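Local coordinates for titin (PDB 3LCY), which spans the half-sarcomere of striated muscle as a giant elastic and scaffolding protein, here represented by two tandem immunoglobulin domains from its A-band region, at residues 71-76 with 155-160; 96-101 with 181-186; 103-108 with 126-131; 119-124 with 161-166; 131-136 with 177-182. One frame throughout, in Å; residues are numbered along the deposited sequence.

Contact 1: residues 71-76 with 155-160; sequences EQEDEG and TEHYTH
Gln72 and His157 run past one another in opposite directions, the extended glutamine chain bringing NE2 up to the edge of the imidazole, near the ring plane and 3.8 Å from ND1. The amide is turned 60° against the ring. Its oxygen looks elsewhere: Gln72 OE1 takes the backbone N-H of Gly129, which fixes the rotation of the amide. Glu73 comes in from another direction; its chain bends at chi2, CD stops 4.0 Å from His157 CE1, and the carboxylate plane makes 44° with the ring. The imidazole reaches this gap because CG of His157 lies anti to its own carbonyl carbon (chi1 -72°), and CG of Glu156 rests against one ring face. Water does the polar bridging. One molecule accepts from Gln72 NE2 at 3.2 Å, donates to Glu73 OE2 and is weakly held by His157 ND1; a second donates to Glu75 OE1 at 3.0 Å and lies 3.1 Å from His157 NE2. The other carboxylate oxygen of Glu75 forms a salt bridge with Arg130 NE. Within the 71-76 turn, Asp74 O accepts from the hydroxyl of Tyr78, the tyrosine corner of the first domain. This partly hydrated meeting of the E-F turn of the first domain with the D-E hairpin of the second forms part of the interface between two tandem immunoglobulin domains.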
# COMPACT_ATOMS: atom_id res chain seq x y z
N GLU A 71 -2.93 -7.39 3.42
CA GLU A 71 -3.26 -6.43 2.40
C GLU A 71 -2.29 -5.30 2.34
O GLU A 71 -1.58 -5.06 3.23
CB GLU A 71 -4.68 -5.90 2.59
CG GLU A 71 -4.85 -5.07 3.81
CD GLU A 71 -6.20 -4.49 3.98
OE1 GLU A 71 -7.06 -4.71 3.16
OE2 GLU A 71 -6.43 -3.81 4.96
N GLN A 72 -2.28 -4.61 1.23
CA GLN A 72 -1.37 -3.52 0.98
C GLN A 72 -1.48 -2.41 1.97
O GLN A 72 -0.55 -1.76 2.23
CB GLN A 72 -1.55 -2.99 -0.43
CG GLN A 72 -0.64 -3.63 -1.37
CD GLN A 72 -0.88 -3.28 -2.78
OE1 GLN A 72 -0.04 -3.45 -3.60
NE2 GLN A 72 -2.03 -2.80 -3.07
N GLU A 73 -2.64 -2.25 2.53
CA GLU A 73 -2.91 -1.20 3.47
C GLU A 73 -2.20 -1.34 4.82
O GLU A 73 -2.22 -0.45 5.61
CB GLU A 73 -4.40 -1.09 3.64
CG GLU A 73 -5.06 -0.40 2.52
CD GLU A 73 -5.74 -1.29 1.55
OE1 GLU A 73 -6.81 -0.96 1.07
OE2 GLU A 73 -5.19 -2.31 1.23
N ASP A 74 -1.63 -2.50 5.08
CA ASP A 74 -0.89 -2.82 6.28
C ASP A 74 0.44 -2.16 6.28
O ASP A 74 1.07 -2.13 7.26
CB ASP A 74 -0.68 -4.32 6.44
CG ASP A 74 -1.90 -5.04 6.70
OD1 ASP A 74 -1.99 -6.16 6.36
OD2 ASP A 74 -2.79 -4.48 7.24
N GLU A 75 0.86 -1.66 5.15
CA GLU A 75 2.10 -0.99 5.04
C GLU A 75 2.03 0.35 5.74
O GLU A 75 0.99 0.80 6.07
CB GLU A 75 2.47 -0.81 3.59
CG GLU A 75 1.89 0.42 2.95
CD GLU A 75 1.70 0.30 1.50
OE1 GLU A 75 0.79 0.90 0.98
OE2 GLU A 75 2.45 -0.38 0.88
N GLY A 76 3.15 0.97 6.01
CA GLY A 76 3.06 2.25 6.65
C GLY A 76 3.53 2.43 8.05
O GLY A 76 4.23 1.66 8.55
N THR A 155 -1.36 5.47 -8.92
CA THR A 155 -1.41 5.46 -7.46
C THR A 155 -0.86 4.14 -6.93
O THR A 155 -0.70 3.19 -7.68
CB THR A 155 -2.87 5.68 -6.96
OG1 THR A 155 -3.22 7.06 -7.12
CG2 THR A 155 -3.03 5.29 -5.50
N GLU A 156 -0.56 4.10 -5.63
CA GLU A 156 -0.07 2.88 -5.00
C GLU A 156 -1.18 1.85 -4.84
O GLU A 156 -0.99 0.81 -4.21
CB GLU A 156 0.57 3.19 -3.64
CG GLU A 156 -0.42 3.43 -2.51
CD GLU A 156 -0.99 4.84 -2.51
OE1 GLU A 156 -0.73 5.60 -3.46
OE2 GLU A 156 -1.70 5.19 -1.54
N HIS A 157 -2.33 2.12 -5.43
CA HIS A 157 -3.46 1.20 -5.36
C HIS A 157 -4.06 0.90 -6.73
O HIS A 157 -4.76 -0.10 -6.90
CB HIS A 157 -4.54 1.73 -4.41
CG HIS A 157 -4.16 1.67 -2.98
ND1 HIS A 157 -3.74 0.51 -2.35
CD2 HIS A 157 -4.16 2.63 -2.00
CE1 HIS A 157 -3.48 0.75 -1.09
NE2 HIS A 157 -3.73 2.04 -0.85
N TYR A 158 -3.80 1.76 -7.71
CA TYR A 158 -4.37 1.59 -9.03
C TYR A 158 -3.67 2.41 -10.10
O TYR A 158 -2.90 3.32 -9.80
CB TYR A 158 -5.86 1.95 -9.02
CG TYR A 158 -6.13 3.38 -8.59
CD1 TYR A 158 -6.61 3.66 -7.31
CD2 TYR A 158 -5.88 4.44 -9.44
CE1 TYR A 158 -6.85 4.96 -6.91
CE2 TYR A 158 -6.12 5.75 -9.05
CZ TYR A 158 -6.60 6.00 -7.78
OH TYR A 158 -6.84 7.29 -7.38
N THR A 159 -3.94 2.07 -11.36
CA THR A 159 -3.54 2.90 -12.49
C THR A 159 -4.79 3.31 -13.25
O THR A 159 -5.56 2.47 -13.71
CB THR A 159 -2.55 2.16 -13.41
OG1 THR A 159 -2.33 2.94 -14.59
CG2 THR A 159 -3.10 0.79 -13.79
N HIS A 160 -5.00 4.62 -13.36
CA HIS A 160 -6.25 5.15 -13.89
C HIS A 160 -6.06 5.89 -15.21
O HIS A 160 -5.42 6.93 -15.25
CB HIS A 160 -6.91 6.07 -12.86
CG HIS A 160 -8.30 6.48 -13.22
ND1 HIS A 160 -9.42 5.81 -12.78
CD2 HIS A 160 -8.76 7.52 -13.98
CE1 HIS A 160 -10.51 6.40 -13.25
NE2 HIS A 160 -10.13 7.43 -13.98
O HOH W 1 -5.04 -2.32 -2.06
O HOH W 2 -1.97 1.94 1.74

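Contact 2: residues 96-101 with 181-186; sequences LLQATP and NVFGTV
The F-G turn of the second immunoglobulin domain, Asn181 to Gly184, is pinned here to the strand that leads in from the first domain, with Asn181 gripping Ala99 and Pro101. Asn181 ND2 donates to Ala99 O over 3.0 Å at an N-H...O angle of 148°, and the acceptor lies in the asparagine amide plane. The same side chain works on its own turn: OD1 accepts from Gly184 N, also at 3.0 Å, in an Asx motif, while the backbone N of Asn181 bonds to Gly184 O. With CG set between its backbone N and carbonyl carbon (chi1 73°), the amide reaches the strand and the turn at once. Pro101 fits tightly against both: its CD is 3.0 Å from Asn181 OD1 and its CG 3.0 Å from Gly184 O, while CB meets Val186 CG1 at 4.0 Å. Farther out, Phe183 lies along the strand. Its CB touches Thr100 CG2 at 3.6 Å, and CZ comes within 3.7 Å of Gln98 NE2, the amide and ring planes being only 19° apart. Val182 CG2 sits over the centre of that ring, and Gln98 OE1 is bonded to Thr18 OG1 of the first domain. An Asn-X-X-Gly hairpin set against the incoming strand in this way belongs to the N-terminal pole of an I-set domain, where it receives the interdomain linker.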
# COMPACT_ATOMS: atom_id res chain seq x y z
N LEU A 96 7.55 -1.85 5.14
CA LEU A 96 7.61 -1.91 3.69
C LEU A 96 7.26 -3.31 3.21
O LEU A 96 7.85 -4.30 3.65
CB LEU A 96 8.99 -1.49 3.17
CG LEU A 96 9.36 -0.01 3.24
CD1 LEU A 96 9.36 0.51 4.68
CD2 LEU A 96 10.71 0.23 2.59
N LEU A 97 6.30 -3.40 2.29
CA LEU A 97 5.86 -4.69 1.79
C LEU A 97 6.63 -5.12 0.55
O LEU A 97 7.22 -4.29 -0.15
CB LEU A 97 4.36 -4.67 1.49
CG LEU A 97 3.44 -4.37 2.66
CD1 LEU A 97 1.99 -4.39 2.21
CD2 LEU A 97 3.66 -5.36 3.79
N GLN A 98 6.62 -6.42 0.28
CA GLN A 98 7.21 -6.97 -0.93
C GLN A 98 6.20 -7.85 -1.65
O GLN A 98 5.66 -8.79 -1.06
CB GLN A 98 8.47 -7.76 -0.60
CG GLN A 98 9.60 -6.94 -0.00
CD GLN A 98 10.78 -7.78 0.43
OE1 GLN A 98 11.58 -7.37 1.27
NE2 GLN A 98 10.89 -8.98 -0.14
N ALA A 99 5.94 -7.55 -2.91
CA ALA A 99 4.98 -8.31 -3.69
C ALA A 99 5.22 -8.14 -5.18
O ALA A 99 5.35 -7.01 -5.67
CB ALA A 99 3.56 -7.90 -3.33
N THR A 100 5.29 -9.25 -5.90
CA THR A 100 5.44 -9.21 -7.35
C THR A 100 4.18 -8.61 -7.94
O THR A 100 3.07 -8.94 -7.51
CB THR A 100 5.65 -10.61 -7.93
OG1 THR A 100 4.45 -11.37 -7.80
CG2 THR A 100 6.78 -11.32 -7.21
N PRO A 101 4.34 -7.71 -8.93
CA PRO A 101 3.19 -7.05 -9.56
C PRO A 101 2.12 -8.06 -9.95
O PRO A 101 2.42 -9.10 -10.53
CB PRO A 101 3.80 -6.41 -10.80
CG PRO A 101 5.21 -6.13 -10.41
CD PRO A 101 5.62 -7.27 -9.51
N ASN A 181 8.12 -4.17 -11.36
CA ASN A 181 8.97 -3.84 -10.22
C ASN A 181 10.18 -4.78 -10.19
O ASN A 181 10.35 -5.60 -11.09
CB ASN A 181 8.21 -3.79 -8.90
CG ASN A 181 7.81 -5.14 -8.38
OD1 ASN A 181 8.34 -6.16 -8.79
ND2 ASN A 181 6.87 -5.16 -7.47
N VAL A 182 11.03 -4.67 -9.18
CA VAL A 182 12.21 -5.51 -9.09
C VAL A 182 11.84 -6.99 -9.07
O VAL A 182 12.53 -7.81 -9.64
CB VAL A 182 13.05 -5.18 -7.85
CG1 VAL A 182 13.78 -3.88 -8.04
CG2 VAL A 182 12.17 -5.11 -6.63
N PHE A 183 10.76 -7.31 -8.38
CA PHE A 183 10.26 -8.68 -8.28
C PHE A 183 9.76 -9.31 -9.58
O PHE A 183 9.93 -10.50 -9.80
CB PHE A 183 9.28 -8.80 -7.13
CG PHE A 183 9.85 -8.33 -5.84
CD1 PHE A 183 10.99 -8.91 -5.33
CD2 PHE A 183 9.28 -7.28 -5.15
CE1 PHE A 183 11.53 -8.48 -4.15
CE2 PHE A 183 9.82 -6.85 -3.97
CZ PHE A 183 10.95 -7.45 -3.47
N GLY A 184 9.11 -8.53 -10.44
CA GLY A 184 8.61 -9.04 -11.70
C GLY A 184 7.73 -8.10 -12.49
O GLY A 184 7.59 -6.94 -12.13
N THR A 185 7.15 -8.60 -13.57
CA THR A 185 6.25 -7.80 -14.40
C THR A 185 4.98 -8.57 -14.71
O THR A 185 4.95 -9.80 -14.63
CB THR A 185 6.92 -7.40 -15.72
OG1 THR A 185 6.02 -6.60 -16.50
CG2 THR A 185 7.31 -8.63 -16.52
N VAL A 186 3.92 -7.84 -15.05
CA VAL A 186 2.66 -8.44 -15.46
C VAL A 186 1.92 -7.47 -16.37
O VAL A 186 2.14 -6.26 -16.31
CB VAL A 186 1.77 -8.79 -14.25
CG1 VAL A 186 1.18 -7.53 -13.64
CG2 VAL A 186 0.67 -9.76 -14.66

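Contact 3: residues 103-108 with 126-131; sequences FHPGYP and MYIGRP
His104 N donates to Met126 O at 3.0 Å with an angle of 164°. Beside that bond the two side chains point the same way, CB to CB at 3.7 Å. The imidazole is sandwiched: Ile128 CD1 makes a CH-pi contact over one face, 4.2 Å from the centroid, and Tyr107 CE2 lies over the centre of the opposite face. Tyr107 in turn receives Met126, whose CG sits 4.1 Å from the phenol centroid; the chain then bends at chi2 and chi3, leaving SD above the same ring at 5.0 Å in a longer Met-aromatic contact. What brings Tyr107 back over His104 is the type II turn between them, with Gly106 at positive phi; His104 ND1 makes a weak bond to Pro105 O. Phe103 and Tyr127 form an antiparallel non-hydrogen-bonded pair, their side chains diverging. Phe103 turns onto strands 173-180 and 185-195, so the end of strand 88-103, running beside strand 121-130 in one sheet, packs its ring on the facing sheet.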
# COMPACT_ATOMS: atom_id res chain seq x y z
N PHE A 103 -2.32 -8.12 -10.96
CA PHE A 103 -3.62 -7.47 -11.08
C PHE A 103 -4.55 -7.95 -9.98
O PHE A 103 -4.62 -9.15 -9.68
CB PHE A 103 -4.23 -7.69 -12.47
CG PHE A 103 -3.48 -6.99 -13.57
CD1 PHE A 103 -3.50 -5.61 -13.65
CD2 PHE A 103 -2.77 -7.71 -14.51
CE1 PHE A 103 -2.81 -4.95 -14.66
CE2 PHE A 103 -2.08 -7.06 -15.52
CZ PHE A 103 -2.11 -5.68 -15.59
N HIS A 104 -5.26 -7.01 -9.37
CA HIS A 104 -6.02 -7.27 -8.16
C HIS A 104 -7.15 -8.29 -8.35
O HIS A 104 -8.10 -8.03 -9.09
CB HIS A 104 -6.59 -5.97 -7.60
CG HIS A 104 -6.87 -6.01 -6.12
ND1 HIS A 104 -7.73 -6.92 -5.55
CD2 HIS A 104 -6.39 -5.25 -5.11
CE1 HIS A 104 -7.77 -6.72 -4.25
NE2 HIS A 104 -6.97 -5.72 -3.95
N PRO A 105 -7.04 -9.44 -7.68
CA PRO A 105 -8.17 -10.37 -7.58
C PRO A 105 -9.19 -9.81 -6.60
O PRO A 105 -8.84 -9.47 -5.47
CB PRO A 105 -7.53 -11.64 -7.02
CG PRO A 105 -6.35 -11.17 -6.26
CD PRO A 105 -5.85 -9.94 -6.98
N GLY A 106 -10.44 -9.71 -7.03
CA GLY A 106 -11.46 -9.01 -6.26
C GLY A 106 -12.00 -7.87 -7.09
O GLY A 106 -13.06 -7.31 -6.80
N TYR A 107 -11.24 -7.52 -8.12
CA TYR A 107 -11.67 -6.54 -9.10
C TYR A 107 -11.28 -7.04 -10.49
O TYR A 107 -10.52 -6.39 -11.20
CB TYR A 107 -10.99 -5.19 -8.84
CG TYR A 107 -11.12 -4.68 -7.41
CD1 TYR A 107 -12.30 -4.10 -6.96
CD2 TYR A 107 -10.05 -4.76 -6.53
CE1 TYR A 107 -12.41 -3.63 -5.66
CE2 TYR A 107 -10.15 -4.29 -5.23
CZ TYR A 107 -11.33 -3.73 -4.80
OH TYR A 107 -11.43 -3.26 -3.51
N PRO A 108 -11.81 -8.22 -10.87
CA PRO A 108 -11.44 -8.89 -12.12
C PRO A 108 -11.60 -7.97 -13.33
O PRO A 108 -12.57 -7.22 -13.41
CB PRO A 108 -12.44 -10.05 -12.21
CG PRO A 108 -12.81 -10.33 -10.80
CD PRO A 108 -12.81 -8.99 -10.11
N MET A 126 -7.21 -1.87 -10.63
CA MET A 126 -6.66 -2.13 -9.31
C MET A 126 -5.54 -3.18 -9.41
O MET A 126 -5.64 -4.14 -10.14
CB MET A 126 -7.74 -2.58 -8.34
CG MET A 126 -8.87 -1.60 -8.15
SD MET A 126 -8.45 -0.13 -7.22
CE MET A 126 -8.26 -0.76 -5.58
N TYR A 127 -4.47 -2.97 -8.68
CA TYR A 127 -3.35 -3.89 -8.73
C TYR A 127 -2.71 -4.11 -7.38
O TYR A 127 -2.90 -3.35 -6.46
CB TYR A 127 -2.29 -3.37 -9.68
CG TYR A 127 -1.48 -2.26 -9.10
CD1 TYR A 127 -0.34 -2.51 -8.37
CD2 TYR A 127 -1.86 -0.94 -9.25
CE1 TYR A 127 0.37 -1.51 -7.82
CE2 TYR A 127 -1.14 0.07 -8.71
CZ TYR A 127 -0.02 -0.23 -8.00
OH TYR A 127 0.72 0.76 -7.46
N ILE A 128 -1.96 -5.19 -7.29
CA ILE A 128 -1.19 -5.46 -6.10
C ILE A 128 0.27 -5.50 -6.52
O ILE A 128 0.64 -6.27 -7.37
CB ILE A 128 -1.59 -6.78 -5.45
CG1 ILE A 128 -2.94 -6.66 -4.77
CG2 ILE A 128 -0.57 -7.20 -4.44
CD1 ILE A 128 -3.47 -7.93 -4.24
N GLY A 129 1.09 -4.66 -5.92
CA GLY A 129 2.51 -4.69 -6.17
C GLY A 129 3.34 -3.83 -5.25
O GLY A 129 3.15 -2.68 -5.19
N ARG A 130 4.30 -4.42 -4.55
CA ARG A 130 5.17 -3.63 -3.68
C ARG A 130 6.62 -4.01 -3.96
O ARG A 130 6.93 -5.19 -4.02
CB ARG A 130 4.82 -3.82 -2.21
CG ARG A 130 3.56 -3.10 -1.78
CD ARG A 130 3.56 -1.65 -2.23
NE ARG A 130 2.42 -0.91 -1.71
CZ ARG A 130 1.38 -0.52 -2.44
NH1 ARG A 130 1.34 -0.78 -3.73
NH2 ARG A 130 0.39 0.14 -1.88
N PRO A 131 7.51 -3.05 -4.14
CA PRO A 131 7.25 -1.61 -4.09
C PRO A 131 6.41 -1.16 -5.27
O PRO A 131 6.28 -1.89 -6.24
CB PRO A 131 8.65 -1.01 -4.21
CG PRO A 131 9.45 -2.05 -4.88
CD PRO A 131 8.94 -3.33 -4.33
O HOH W 3 -8.42 -4.69 -11.74

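Contact 4: residues 119-124 with 161-166; sequences STLRLH and LVMKNV
Leu161 O takes the N-H of Leu123 at 2.7 Å, and the same oxygen is approached by the CA-H of Arg122. The reciprocal bond, Leu161 N to Leu123 O, measures 2.9 Å, and Leu121 and Met163 exchange a second such pair. Past the strand end, Val166 N reaches Ser119 O at 3.1 Å and a nearly straight 172°. These are the B and E strands of the immunoglobulin sandwich, antiparallel at 171°. Leu121, Leu123, Leu161 and Met163 face inward, where Leu121 CD2 lies 4.0 Å from Met163 CE; Leu123 and Leu161 both pack on Trp137, while Leu121 and Leu123 also meet strand 185-195. On the outer face Arg122 runs alongside Val162, bends at chi3 (98°), and lays one guanidinium face over Val162 CG2; its NE has a weak bond to His160 NE2. Thr120 CG2 lies 3.5 Å from Val162 CG2, while Thr120 OG1 shares a water with Asn165 N.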
# COMPACT_ATOMS: atom_id res chain seq x y z
N SER A 119 -18.06 10.59 -25.47
CA SER A 119 -17.96 10.64 -24.01
C SER A 119 -16.55 10.29 -23.53
O SER A 119 -15.71 9.83 -24.30
CB SER A 119 -18.97 9.69 -23.37
OG SER A 119 -18.61 8.33 -23.59
N THR A 120 -16.31 10.52 -22.25
CA THR A 120 -15.04 10.17 -21.63
C THR A 120 -15.06 8.72 -21.16
O THR A 120 -16.04 8.27 -20.58
CB THR A 120 -14.72 11.08 -20.44
OG1 THR A 120 -14.45 12.40 -20.90
CG2 THR A 120 -13.52 10.56 -19.67
N LEU A 121 -13.97 8.00 -21.42
CA LEU A 121 -13.86 6.62 -20.98
C LEU A 121 -12.75 6.47 -19.94
O LEU A 121 -11.61 6.86 -20.18
CB LEU A 121 -13.60 5.69 -22.16
CG LEU A 121 -13.43 4.21 -21.81
CD1 LEU A 121 -14.64 3.70 -21.04
CD2 LEU A 121 -13.20 3.38 -23.06
N ARG A 122 -13.09 5.91 -18.79
CA ARG A 122 -12.12 5.74 -17.72
C ARG A 122 -11.86 4.26 -17.43
O ARG A 122 -12.78 3.51 -17.11
CB ARG A 122 -12.58 6.46 -16.45
CG ARG A 122 -12.98 7.92 -16.68
CD ARG A 122 -13.56 8.56 -15.43
NE ARG A 122 -12.57 9.34 -14.69
CZ ARG A 122 -12.31 10.62 -14.92
NH1 ARG A 122 -11.40 11.26 -14.20
NH2 ARG A 122 -12.96 11.27 -15.88
N LEU A 123 -10.60 3.86 -17.51
CA LEU A 123 -10.21 2.49 -17.21
C LEU A 123 -9.55 2.58 -15.84
O LEU A 123 -8.52 3.21 -15.69
CB LEU A 123 -9.26 1.95 -18.26
CG LEU A 123 -9.89 1.23 -19.45
CD1 LEU A 123 -11.23 1.83 -19.80
CD2 LEU A 123 -8.97 1.26 -20.65
N HIS A 124 -10.15 1.93 -14.86
CA HIS A 124 -9.67 1.97 -13.48
C HIS A 124 -9.17 0.60 -13.04
O HIS A 124 -9.96 -0.24 -12.60
CB HIS A 124 -10.79 2.46 -12.56
CG HIS A 124 -10.36 2.68 -11.15
ND1 HIS A 124 -9.68 3.80 -10.73
CD2 HIS A 124 -10.53 1.91 -10.04
CE1 HIS A 124 -9.44 3.72 -9.44
NE2 HIS A 124 -9.95 2.58 -8.99
N LEU A 161 -6.62 5.33 -16.28
CA LEU A 161 -6.53 5.96 -17.60
C LEU A 161 -7.86 6.60 -17.98
O LEU A 161 -8.89 5.93 -18.04
CB LEU A 161 -6.13 4.93 -18.66
CG LEU A 161 -6.21 5.40 -20.12
CD1 LEU A 161 -5.22 6.52 -20.38
CD2 LEU A 161 -5.97 4.24 -21.08
N VAL A 162 -7.82 7.87 -18.31
CA VAL A 162 -8.97 8.58 -18.79
C VAL A 162 -8.85 9.12 -20.24
O VAL A 162 -7.95 9.80 -20.59
CB VAL A 162 -9.44 9.64 -17.76
CG1 VAL A 162 -8.35 10.35 -17.21
CG2 VAL A 162 -10.33 10.58 -18.34
N MET A 163 -9.79 8.78 -21.07
CA MET A 163 -9.74 9.20 -22.43
C MET A 163 -10.89 10.11 -22.74
O MET A 163 -12.00 9.77 -22.58
CB MET A 163 -9.69 7.99 -23.34
CG MET A 163 -8.33 7.35 -23.37
SD MET A 163 -8.13 5.77 -24.10
CE MET A 163 -9.67 5.04 -23.83
N LYS A 164 -10.58 11.29 -23.20
CA LYS A 164 -11.58 12.27 -23.50
C LYS A 164 -12.09 12.17 -24.90
O LYS A 164 -11.35 11.97 -25.79
CB LYS A 164 -11.04 13.65 -23.29
CG LYS A 164 -11.66 14.33 -22.17
CD LYS A 164 -11.19 15.74 -21.98
CE LYS A 164 -10.05 15.86 -21.00
NZ LYS A 164 -9.54 17.26 -20.96
N ASN A 165 -13.38 12.35 -25.08
CA ASN A 165 -13.96 12.40 -26.40
C ASN A 165 -13.63 11.27 -27.30
O ASN A 165 -13.05 11.45 -28.34
CB ASN A 165 -13.79 13.73 -27.11
CG ASN A 165 -14.40 13.71 -28.52
OD1 ASN A 165 -13.76 13.32 -29.47
ND2 ASN A 165 -15.64 14.13 -28.64
N VAL A 166 -13.98 10.07 -26.87
CA VAL A 166 -13.69 8.89 -27.65
C VAL A 166 -14.42 8.80 -28.98
O VAL A 166 -15.60 9.12 -29.09
CB VAL A 166 -13.97 7.61 -26.84
CG1 VAL A 166 -13.23 7.68 -25.52
CG2 VAL A 166 -15.45 7.44 -26.62
O HOH W 4 -15.54 13.70 -23.16

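Contact 5: residues 131-136 with 177-182; sequences PVPAMT and VQLSNV
Strands 134-136 and 177-180 run antiparallel, 170° between their directions and their axes 4.7 Å apart at closest approach, with Ala134 and Ser180 bonded both ways and Thr136 and Gln178 likewise. The shortest of the four, Ala134 N to Ser180 O and Gln178 N to Thr136 O, are each 2.7 Å. Between them Met135 and Leu179 form a non-hydrogen-bonded pair whose side chains share one face, Met135 CG and Leu179 CG 4.3 Å apart. Met135 then leads away from its partner, and Leu179 packs on Tyr127 and Phe103 of the other sheet. This is the central C-F strand pair of the immunoglobulin fold, and that face is the one turned into the sandwich core. The other face carries Thr136 beside Gln178, CB to CB at 4.4 Å, and Ala134 beside Ser180, whose OG is bonded to Thr185 OG1. Pro133 precedes the strand and wedges against the partner backbone: its CB is 3.2 Å from Ser180 O, while its CG meets Leu179 CB at 4.3 Å. Beyond it the chains separate into loops, yet Asn181 still reaches back, its CB against Pro133 CA, while its amide is bonded to Ala99 O and Gly184 N. The peptide bond before Pro131 is cis. The ring of Pro131 crosses the asparagine side chain at about a right angle, and its CD touches Val182 CG2 at 4.3 Å.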
# COMPACT_ATOMS: atom_id res chain seq x y z
N PRO A 131 7.51 -3.05 -4.14
CA PRO A 131 7.25 -1.61 -4.09
C PRO A 131 6.41 -1.16 -5.27
O PRO A 131 6.28 -1.89 -6.24
CB PRO A 131 8.65 -1.01 -4.21
CG PRO A 131 9.45 -2.05 -4.88
CD PRO A 131 8.94 -3.33 -4.33
N VAL A 132 5.84 0.04 -5.20
CA VAL A 132 4.99 0.49 -6.28
C VAL A 132 5.76 0.34 -7.58
O VAL A 132 6.88 0.79 -7.74
CB VAL A 132 4.61 1.96 -6.06
CG1 VAL A 132 3.69 2.45 -7.15
CG2 VAL A 132 3.97 2.11 -4.71
N PRO A 133 5.10 -0.33 -8.51
CA PRO A 133 5.63 -0.64 -9.83
C PRO A 133 5.53 0.44 -10.89
O PRO A 133 4.70 1.32 -10.80
CB PRO A 133 4.77 -1.81 -10.27
CG PRO A 133 3.46 -1.54 -9.65
CD PRO A 133 3.72 -0.83 -8.35
N ALA A 134 6.39 0.34 -11.89
CA ALA A 134 6.36 1.29 -12.98
C ALA A 134 5.10 0.86 -13.70
O ALA A 134 4.91 -0.32 -13.98
CB ALA A 134 7.56 1.12 -13.85
N MET A 135 4.23 1.81 -14.01
CA MET A 135 2.98 1.51 -14.67
C MET A 135 2.98 2.11 -16.06
O MET A 135 3.39 3.25 -16.25
CB MET A 135 1.81 2.03 -13.84
CG MET A 135 1.66 1.31 -12.51
SD MET A 135 0.48 2.00 -11.35
CE MET A 135 1.47 3.19 -10.48
N THR A 136 2.56 1.33 -17.05
CA THR A 136 2.55 1.82 -18.42
C THR A 136 1.30 1.41 -19.19
O THR A 136 0.78 0.31 -19.01
CB THR A 136 3.79 1.32 -19.19
OG1 THR A 136 4.99 1.66 -18.47
CG2 THR A 136 3.85 1.95 -20.57
N VAL A 177 -2.07 -2.69 -20.35
CA VAL A 177 -1.60 -2.07 -19.12
C VAL A 177 -0.49 -2.93 -18.53
O VAL A 177 -0.66 -4.14 -18.33
CB VAL A 177 -2.73 -1.90 -18.09
CG1 VAL A 177 -3.48 -3.21 -17.90
CG2 VAL A 177 -2.18 -1.38 -16.78
N GLN A 178 0.66 -2.32 -18.27
CA GLN A 178 1.81 -3.04 -17.74
C GLN A 178 2.28 -2.56 -16.38
O GLN A 178 2.42 -1.36 -16.15
CB GLN A 178 2.95 -2.95 -18.74
CG GLN A 178 3.97 -4.05 -18.64
CD GLN A 178 4.83 -4.14 -19.87
OE1 GLN A 178 5.52 -3.19 -20.22
NE2 GLN A 178 4.79 -5.28 -20.53
N LEU A 179 2.53 -3.50 -15.49
CA LEU A 179 3.01 -3.20 -14.15
C LEU A 179 4.34 -3.89 -13.93
O LEU A 179 4.46 -5.08 -14.16
CB LEU A 179 2.00 -3.66 -13.11
CG LEU A 179 0.73 -2.83 -12.94
CD1 LEU A 179 0.22 -2.35 -14.26
CD2 LEU A 179 -0.34 -3.65 -12.25
N SER A 180 5.34 -3.16 -13.47
CA SER A 180 6.63 -3.79 -13.22
C SER A 180 7.45 -3.26 -12.05
O SER A 180 7.52 -2.06 -11.82
CB SER A 180 7.53 -3.66 -14.46
OG SER A 180 6.93 -4.20 -15.62
N ASN A 181 8.12 -4.17 -11.36
CA ASN A 181 8.97 -3.84 -10.22
C ASN A 181 10.18 -4.78 -10.19
O ASN A 181 10.35 -5.60 -11.09
CB ASN A 181 8.21 -3.79 -8.90
CG ASN A 181 7.81 -5.14 -8.38
OD1 ASN A 181 8.34 -6.16 -8.79
ND2 ASN A 181 6.87 -5.16 -7.47
N VAL A 182 11.03 -4.67 -9.18
CA VAL A 182 12.21 -5.51 -9.09
C VAL A 182 11.84 -6.99 -9.07
O VAL A 182 12.53 -7.81 -9.64
CB VAL A 182 13.05 -5.18 -7.85
CG1 VAL A 182 13.78 -3.88 -8.04
CG2 VAL A 182 12.17 -5.11 -6.63

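In the fold
From the N terminus, the first domain offers residues 71-76, which wait for 155-160 to close contact 1. Strand 88-103 then carries the chain into the second domain; its 96-101 part meets 181-186 in contact 2, whose loop crosses that of contact 1. Contact 3 closes early and lies wholly within both loops. Contact 4 crosses contacts 1 and 3 but stays within contact 2. Contact 5 opens at Pro131, where contact 3 ends, crosses contacts 1 and 4, and ends beside contact 2, sharing Asn181 and Val182 with it. Contact 1 bridges the two domains and contact 2 secures the connecting strand; contacts 3, 4 and 5 knit the second sandwich, with Arg130 linking contacts 1 and 3.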